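Atg5 (Kluyveromyces marxianus, PDB 3VQI) forms the autophagy-essential conjugate with Atg12 and takes part in autophagic vesicle formation, cytoplasm-to-vacuole transport and nucleophagy. Local coordinates at residues 198-203 and 253-258; 223-228 and 269-274. All coordinates share one frame; numbering follows the deposited sequence.

Contact 1 of 2, residues 198-203 and 253-258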
ATOM      1  N   LYS A 198     -20.402 -11.206   3.915  1.00 84.64           N
ATOM      2  CA  LYS A 198     -21.267 -10.250   4.599  1.00 84.50           C
ATOM      3  C   LYS A 198     -20.918  -8.824   4.141  1.00 84.63           C
ATOM      4  O   LYS A 198     -21.596  -8.253   3.283  1.00 84.86           O
ATOM      5  CB  LYS A 198     -21.091 -10.383   6.112  1.00 83.62           C
ATOM      6  N   SER A 199     -19.857  -8.255   4.713  1.00 83.98           N
ATOM      7  CA  SER A 199     -19.408  -6.908   4.347  1.00 82.44           C
ATOM      8  C   SER A 199     -17.999  -6.927   3.732  1.00 80.64           C
ATOM      9  O   SER A 199     -17.182  -7.801   4.035  1.00 79.70           O
ATOM     10  CB  SER A 199     -19.459  -5.976   5.570  1.00 81.90           C
ATOM     11  OG  SER A 199     -19.137  -6.666   6.766  1.00 81.83           O
ATOM     12  N   LEU A 200     -17.722  -5.967   2.855  1.00 78.06           N
ATOM     13  CA  LEU A 200     -16.425  -5.902   2.200  1.00 76.66           C
ATOM     14  C   LEU A 200     -15.485  -4.796   2.709  1.00 74.93           C
ATOM     15  O   LEU A 200     -15.907  -3.660   2.951  1.00 73.89           O
ATOM     16  CB  LEU A 200     -16.619  -5.790   0.684  1.00 77.08           C
ATOM     17  CG  LEU A 200     -17.754  -4.935   0.115  1.00 77.23           C
ATOM     18  CD1 LEU A 200     -17.568  -3.486   0.510  1.00 77.81           C
ATOM     19  CD2 LEU A 200     -17.774  -5.074  -1.408  1.00 77.13           C
ATOM     20  N   PRO A 201     -14.188  -5.131   2.880  1.00 72.37           N
ATOM     21  CA  PRO A 201     -13.136  -4.220   3.358  1.00 69.86           C
ATOM     22  C   PRO A 201     -12.919  -3.011   2.448  1.00 67.03           C
ATOM     23  O   PRO A 201     -12.374  -3.136   1.352  1.00 65.83           O
ATOM     24  CB  PRO A 201     -11.902  -5.119   3.420  1.00 70.19           C
ATOM     25  CG  PRO A 201     -12.492  -6.483   3.681  1.00 71.31           C
ATOM     26  CD  PRO A 201     -13.655  -6.495   2.722  1.00 71.22           C
ATOM     27  N   VAL A 202     -13.353  -1.840   2.900  1.00 64.73           N
ATOM     28  CA  VAL A 202     -13.191  -0.638   2.103  1.00 63.01           C
ATOM     29  C   VAL A 202     -12.586   0.489   2.914  1.00 62.57           C
ATOM     30  O   VAL A 202     -12.886   0.656   4.103  1.00 63.50           O
ATOM     31  CB  VAL A 202     -14.524  -0.138   1.539  1.00 63.10           C
ATOM     32  CG1 VAL A 202     -14.270   0.969   0.528  1.00 63.16           C
ATOM     33  CG2 VAL A 202     -15.270  -1.271   0.891  1.00 64.53           C
ATOM     34  N   ARG A 203     -11.726   1.260   2.261  1.00 60.24           N
ATOM     35  CA  ARG A 203     -11.075   2.390   2.901  1.00 56.80           C
ATOM     36  C   ARG A 203     -11.052   3.529   1.915  1.00 55.91           C
ATOM     37  O   ARG A 203     -10.643   3.360   0.765  1.00 54.93           O
ATOM     38  CB  ARG A 203      -9.662   2.013   3.341  1.00 54.57           C
ATOM     39  CG  ARG A 203      -9.655   1.180   4.609  1.00 50.18           C
ATOM     40  CD  ARG A 203      -8.278   0.653   4.941  1.00 48.35           C
ATOM     41  NE  ARG A 203      -8.299  -0.081   6.199  1.00 43.98           N
ATOM     42  CZ  ARG A 203      -7.269  -0.767   6.675  1.00 44.93           C
ATOM     43  NH1 ARG A 203      -6.131  -0.818   5.994  1.00 46.29           N
ATOM     44  NH2 ARG A 203      -7.377  -1.390   7.839  1.00 44.17           N
ATOM     45  N   ASP A 253     -19.728   2.835 -11.003  1.00 92.69           N
ATOM     46  CA  ASP A 253     -19.339   1.430 -10.858  1.00 92.25           C
ATOM     47  C   ASP A 253     -19.835   0.736  -9.590  1.00 91.88           C
ATOM     48  O   ASP A 253     -20.172   1.381  -8.598  1.00 92.06           O
ATOM     49  CB  ASP A 253     -17.818   1.305 -10.945  1.00 93.35           C
ATOM     50  CG  ASP A 253     -17.296   1.519 -12.354  1.00 94.64           C
ATOM     51  OD1 ASP A 253     -17.735   2.486 -13.012  1.00 95.55           O
ATOM     52  OD2 ASP A 253     -16.440   0.721 -12.801  1.00 95.64           O
ATOM     53  N   ASN A 254     -19.868  -0.592  -9.636  1.00 91.56           N
ATOM     54  CA  ASN A 254     -20.327  -1.405  -8.515  1.00 91.81           C
ATOM     55  C   ASN A 254     -19.180  -1.763  -7.560  1.00 91.54           C
ATOM     56  O   ASN A 254     -18.227  -2.444  -7.937  1.00 90.99           O
ATOM     57  CB  ASN A 254     -21.004  -2.668  -9.062  1.00 92.13           C
ATOM     58  CG  ASN A 254     -21.475  -3.600  -7.971  1.00 93.82           C
ATOM     59  OD1 ASN A 254     -21.946  -3.161  -6.920  1.00 95.04           O
ATOM     60  ND2 ASN A 254     -21.365  -4.902  -8.218  1.00 94.68           N
ATOM     61  N   ILE A 255     -19.286  -1.303  -6.316  1.00 91.09           N
ATOM     62  CA  ILE A 255     -18.250  -1.540  -5.317  1.00 90.63           C
ATOM     63  C   ILE A 255     -17.966  -3.024  -5.056  1.00 90.68           C
ATOM     64  O   ILE A 255     -16.811  -3.417  -4.877  1.00 90.71           O
ATOM     65  CB  ILE A 255     -18.597  -0.830  -3.983  1.00 89.83           C
ATOM     66  CG1 ILE A 255     -17.310  -0.359  -3.302  1.00 89.58           C
ATOM     67  CG2 ILE A 255     -19.373  -1.761  -3.064  1.00 89.63           C
ATOM     68  CD1 ILE A 255     -16.567   0.715  -4.081  1.00 88.74           C
ATOM     69  N   PHE A 256     -19.014  -3.843  -5.027  1.00 89.97           N
ATOM     70  CA  PHE A 256     -18.850  -5.279  -4.807  1.00 89.39           C
ATOM     71  C   PHE A 256     -17.916  -5.840  -5.878  1.00 87.63           C
ATOM     72  O   PHE A 256     -17.084  -6.708  -5.603  1.00 86.92           O
ATOM     73  CB  PHE A 256     -20.217  -5.979  -4.871  1.00 92.48           C
ATOM     74  CG  PHE A 256     -20.154  -7.431  -5.296  1.00 95.48           C
ATOM     75  CD1 PHE A 256     -19.532  -8.389  -4.495  1.00 96.83           C
ATOM     76  CD2 PHE A 256     -20.708  -7.836  -6.512  1.00 96.52           C
ATOM     77  CE1 PHE A 256     -19.465  -9.730  -4.901  1.00 97.83           C
ATOM     78  CE2 PHE A 256     -20.647  -9.169  -6.925  1.00 97.36           C
ATOM     79  CZ  PHE A 256     -20.023 -10.118  -6.120  1.00 97.96           C
ATOM     80  N   GLU A 257     -18.058  -5.330  -7.099  1.00 85.32           N
ATOM     81  CA  GLU A 257     -17.244  -5.774  -8.225  1.00 83.28           C
ATOM     82  C   GLU A 257     -15.857  -5.139  -8.181  1.00 81.82           C
ATOM     83  O   GLU A 257     -14.849  -5.801  -8.450  1.00 81.87           O
ATOM     84  CB  GLU A 257     -17.943  -5.431  -9.551  1.00 82.24           C
ATOM     85  N   LEU A 258     -15.810  -3.851  -7.847  1.00 79.17           N
ATOM     86  CA  LEU A 258     -14.544  -3.134  -7.763  1.00 76.13           C
ATOM     87  C   LEU A 258     -13.634  -3.810  -6.743  1.00 75.31           C
ATOM     88  O   LEU A 258     -12.414  -3.767  -6.867  1.00 74.67           O
ATOM     89  CB  LEU A 258     -14.790  -1.678  -7.367  1.00 73.60           C
ATOM     90  CG  LEU A 258     -15.490  -0.825  -8.426  1.00 72.36           C
ATOM     91  CD1 LEU A 258     -15.928   0.498  -7.831  1.00 71.31           C
ATOM     92  CD2 LEU A 258     -14.551  -0.610  -9.599  1.00 71.42           C
TER

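Contact 2 of 2, residues 223-228 and 269-274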
ATOM      1  N   LEU A 223     -24.680  -1.372  -4.134  1.00 93.16           N
ATOM      2  CA  LEU A 223     -24.110  -0.059  -3.835  1.00 93.26           C
ATOM      3  C   LEU A 223     -23.097   0.377  -4.886  1.00 93.08           C
ATOM      4  O   LEU A 223     -22.192  -0.375  -5.238  1.00 93.72           O
ATOM      5  CB  LEU A 223     -23.425  -0.065  -2.462  1.00 92.44           C
ATOM      6  CG  LEU A 223     -24.288  -0.312  -1.221  1.00 92.65           C
ATOM      7  CD1 LEU A 223     -23.404  -0.298   0.016  1.00 91.39           C
ATOM      8  CD2 LEU A 223     -25.377   0.756  -1.117  1.00 92.43           C
ATOM      9  N   SER A 224     -23.255   1.598  -5.385  1.00 92.95           N
ATOM     10  CA  SER A 224     -22.342   2.143  -6.381  1.00 92.46           C
ATOM     11  C   SER A 224     -21.358   3.071  -5.667  1.00 91.73           C
ATOM     12  O   SER A 224     -21.573   3.435  -4.509  1.00 91.01           O
ATOM     13  CB  SER A 224     -23.119   2.930  -7.437  1.00 93.01           C
ATOM     14  OG  SER A 224     -23.782   4.043  -6.857  1.00 93.90           O
ATOM     15  N   VAL A 225     -20.282   3.445  -6.354  1.00 91.19           N
ATOM     16  CA  VAL A 225     -19.278   4.334  -5.771  1.00 90.14           C
ATOM     17  C   VAL A 225     -19.960   5.622  -5.326  1.00 90.05           C
ATOM     18  O   VAL A 225     -19.816   6.054  -4.178  1.00 89.21           O
ATOM     19  CB  VAL A 225     -18.161   4.666  -6.791  1.00 88.85           C
ATOM     20  CG1 VAL A 225     -17.253   5.745  -6.243  1.00 88.03           C
ATOM     21  CG2 VAL A 225     -17.351   3.420  -7.089  1.00 87.88           C
ATOM     22  N   ALA A 226     -20.716   6.223  -6.239  1.00 89.28           N
ATOM     23  CA  ALA A 226     -21.432   7.450  -5.937  1.00 89.35           C
ATOM     24  C   ALA A 226     -22.311   7.246  -4.703  1.00 88.80           C
ATOM     25  O   ALA A 226     -22.386   8.118  -3.839  1.00 88.70           O
ATOM     26  CB  ALA A 226     -22.286   7.863  -7.132  1.00 88.84           C
ATOM     27  N   GLU A 227     -22.961   6.087  -4.616  1.00 88.52           N
ATOM     28  CA  GLU A 227     -23.831   5.779  -3.483  1.00 88.47           C
ATOM     29  C   GLU A 227     -23.026   5.630  -2.194  1.00 88.81           C
ATOM     30  O   GLU A 227     -23.512   5.946  -1.107  1.00 88.82           O
ATOM     31  CB  GLU A 227     -24.619   4.501  -3.759  1.00 88.65           C
ATOM     32  N   LEU A 228     -21.796   5.143  -2.316  1.00 89.18           N
ATOM     33  CA  LEU A 228     -20.942   4.975  -1.150  1.00 89.45           C
ATOM     34  C   LEU A 228     -20.481   6.335  -0.638  1.00 90.11           C
ATOM     35  O   LEU A 228     -20.586   6.627   0.556  1.00 89.92           O
ATOM     36  CB  LEU A 228     -19.717   4.121  -1.488  1.00 88.91           C
ATOM     37  CG  LEU A 228     -18.681   3.969  -0.362  1.00 87.70           C
ATOM     38  CD1 LEU A 228     -19.309   3.269   0.837  1.00 86.24           C
ATOM     39  CD2 LEU A 228     -17.485   3.186  -0.868  1.00 87.19           C
ATOM     40  N   LEU A 269      -9.973  -2.496  -0.465  1.00 53.97           N
ATOM     41  CA  LEU A 269     -10.156  -1.790  -1.722  1.00 53.94           C
ATOM     42  C   LEU A 269      -9.997  -0.328  -1.328  1.00 53.99           C
ATOM     43  O   LEU A 269     -10.744   0.174  -0.489  1.00 55.40           O
ATOM     44  CB  LEU A 269     -11.564  -2.037  -2.253  1.00 53.30           C
ATOM     45  CG  LEU A 269     -12.112  -1.112  -3.336  1.00 51.97           C
ATOM     46  CD1 LEU A 269     -11.340  -1.235  -4.658  1.00 48.62           C
ATOM     47  CD2 LEU A 269     -13.568  -1.485  -3.501  1.00 50.41           C
ATOM     48  N   TYR A 270      -9.019   0.350  -1.907  1.00 53.46           N
ATOM     49  CA  TYR A 270      -8.794   1.743  -1.568  1.00 53.20           C
ATOM     50  C   TYR A 270      -9.315   2.713  -2.607  1.00 54.10           C
ATOM     51  O   TYR A 270      -8.992   2.622  -3.791  1.00 53.91           O
ATOM     52  CB  TYR A 270      -7.298   2.024  -1.356  1.00 50.63           C
ATOM     53  CG  TYR A 270      -6.694   1.373  -0.138  1.00 48.04           C
ATOM     54  CD1 TYR A 270      -6.279   0.042  -0.165  1.00 45.37           C
ATOM     55  CD2 TYR A 270      -6.525   2.092   1.044  1.00 45.54           C
ATOM     56  CE1 TYR A 270      -5.706  -0.551   0.956  1.00 42.89           C
ATOM     57  CE2 TYR A 270      -5.961   1.508   2.168  1.00 43.55           C
ATOM     58  CZ  TYR A 270      -5.552   0.186   2.119  1.00 43.56           C
ATOM     59  OH  TYR A 270      -5.006  -0.401   3.242  1.00 40.27           O
ATOM     60  N   LEU A 271     -10.119   3.656  -2.146  1.00 55.34           N
ATOM     61  CA  LEU A 271     -10.644   4.680  -3.023  1.00 58.12           C
ATOM     62  C   LEU A 271      -9.981   5.999  -2.660  1.00 59.14           C
ATOM     63  O   LEU A 271      -9.933   6.377  -1.487  1.00 58.96           O
ATOM     64  CB  LEU A 271     -12.152   4.822  -2.845  1.00 59.26           C
ATOM     65  CG  LEU A 271     -13.073   3.972  -3.716  1.00 61.16           C
ATOM     66  CD1 LEU A 271     -12.871   2.493  -3.410  1.00 62.95           C
ATOM     67  CD2 LEU A 271     -14.518   4.396  -3.455  1.00 62.12           C
ATOM     68  N   VAL A 272      -9.445   6.681  -3.660  1.00 60.84           N
ATOM     69  CA  VAL A 272      -8.835   7.981  -3.448  1.00 62.32           C
ATOM     70  C   VAL A 272      -9.746   9.006  -4.123  1.00 64.77           C
ATOM     71  O   VAL A 272      -9.900   9.011  -5.346  1.00 64.68           O
ATOM     72  CB  VAL A 272      -7.432   8.050  -4.056  1.00 61.46           C
ATOM     73  CG1 VAL A 272      -6.983   9.498  -4.181  1.00 62.14           C
ATOM     74  CG2 VAL A 272      -6.463   7.288  -3.170  1.00 61.89           C
ATOM     75  N   THR A 273     -10.363   9.855  -3.308  1.00 67.53           N
ATOM     76  CA  THR A 273     -11.268  10.890  -3.793  1.00 70.91           C
ATOM     77  C   THR A 273     -10.550  12.023  -4.515  1.00 73.54           C
ATOM     78  O   THR A 273      -9.359  12.269  -4.298  1.00 74.41           O
ATOM     79  CB  THR A 273     -12.052  11.512  -2.635  1.00 70.50           C
ATOM     80  OG1 THR A 273     -11.129  11.928  -1.619  1.00 68.45           O
ATOM     81  CG2 THR A 273     -13.044  10.510  -2.059  1.00 69.06           C
ATOM     82  N   LYS A 274     -11.294  12.715  -5.372  1.00 75.96           N
ATOM     83  CA  LYS A 274     -10.764  13.840  -6.130  1.00 77.99           C
ATOM     84  C   LYS A 274     -11.391  15.147  -5.644  1.00 78.48           C
ATOM     85  O   LYS A 274     -12.315  15.067  -4.803  1.00 78.47           O
ATOM     86  CB  LYS A 274     -11.057  13.660  -7.617  1.00 79.19           C
ATOM     87  CG  LYS A 274     -10.409  12.440  -8.242  1.00 80.74           C
ATOM     88  CD  LYS A 274     -10.700  12.407  -9.732  1.00 82.30           C
ATOM     89  CE  LYS A 274     -10.041  11.228 -10.413  1.00 82.21           C
ATOM     90  NZ  LYS A 274     -10.336  11.223 -11.873  1.00 84.26           N
TER

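Contact 1 of 2, residues 198-203 and 253-258
The carbonyl oxygen of N254, gripped by two backbone amides, opens the helical turn that presents I255 and F256 to L200. The firmer grip is L258 N to N254 O at 2.8 Å; E257 N also reaches N254 O, at 3.0 Å, but weakly. N254 occupies the N-cap position of helix 255-262, and its carbonyl accepts the first bond of the turn. Across the contact the forces are purely apolar, and one methyl does most of the touching. CD2 of L200 comes end-on to the helix surface and meets the backbone directly, lying 3.6 Å from F256 CA. The same methyl stands 4.0 Å from I255 CG2, so it rests where two successive helical residues join. F256 CB is a looser neighbour, 4.3 Å from L200 CD2; the F256 side chain is exposed and also touches M194. L200 points its side chain at the helix: with CG tucked between N and C (chi1 39°), CD2 is the branch that reaches it. I255 also turns toward 198-203 but offers only its CG2 branch. The contact joins the start of helix 255-262 to the chain leading into strand 202-205 of the ubiquitin-like UblB domain. Helix 135-155 lies against P201 through A150, I153 and L154, while helix 225-230 meets V202 through L228 and I255 through V225.

Contact 2 of 2, residues 223-228 and 269-274
V225 and L228 of helix 225-230, which follows the first hairpin of this ubiquitin-like (beta-grasp) domain, meet L271 of the last strand. The apolar interaction converges on a single methyl group, L271 CD2, which lies 4.1 Å from V225 CG1 and also 4.1 Å from L228 CD2. V225 CG1 and L228 CD2 are themselves 6.0 Å apart, and the strand methyl sits in the notch they form. V225 and L228 are three residues apart, about one helical turn, which lets both reach L271; L228 starts out toward the strand, whereas V225 reaches it with CG1. Both helix side chains pass L271 at a slant. L228 carries CG anti to its own amide nitrogen (chi1 175°), and this together with a chi2 of 62° brings CD2 to L271. All three touching residues are buried, as expected of the hydrophobic core between helix and sheet; V242 of strand 241-244 and L258 of helix 255-262 close on V225 from elsewhere in that core. The hydrogen bonds belong to the helix start. L228 N binds S224 O at 2.8 Å, the first regular bond of the turn that bears both contact residues. S224 takes the N-cap position: its OG accepts from E227 N at 3.1 Å, with an N-H...O angle of 149°.

Contacts 1 and 2 flank one core in the UblB domain, their centres 9 Å apart. Their segments alternate along the chain, so the two contacts interlock. Strands 202-205 and 269-272 run parallel as neighbours and join them: R203 O lies 3.0 Å from L271 N, a probable backbone hydrogen bond, and R203 NH1 lies 3.0 Å from Y270 OH, probably a side-chain hydrogen bond. The two helices also meet, L258 of contact 1 packing on V225 of contact 2. Together the two contacts seat a pair of short helices, 225-230 and 255-262, against the parallel strand pair.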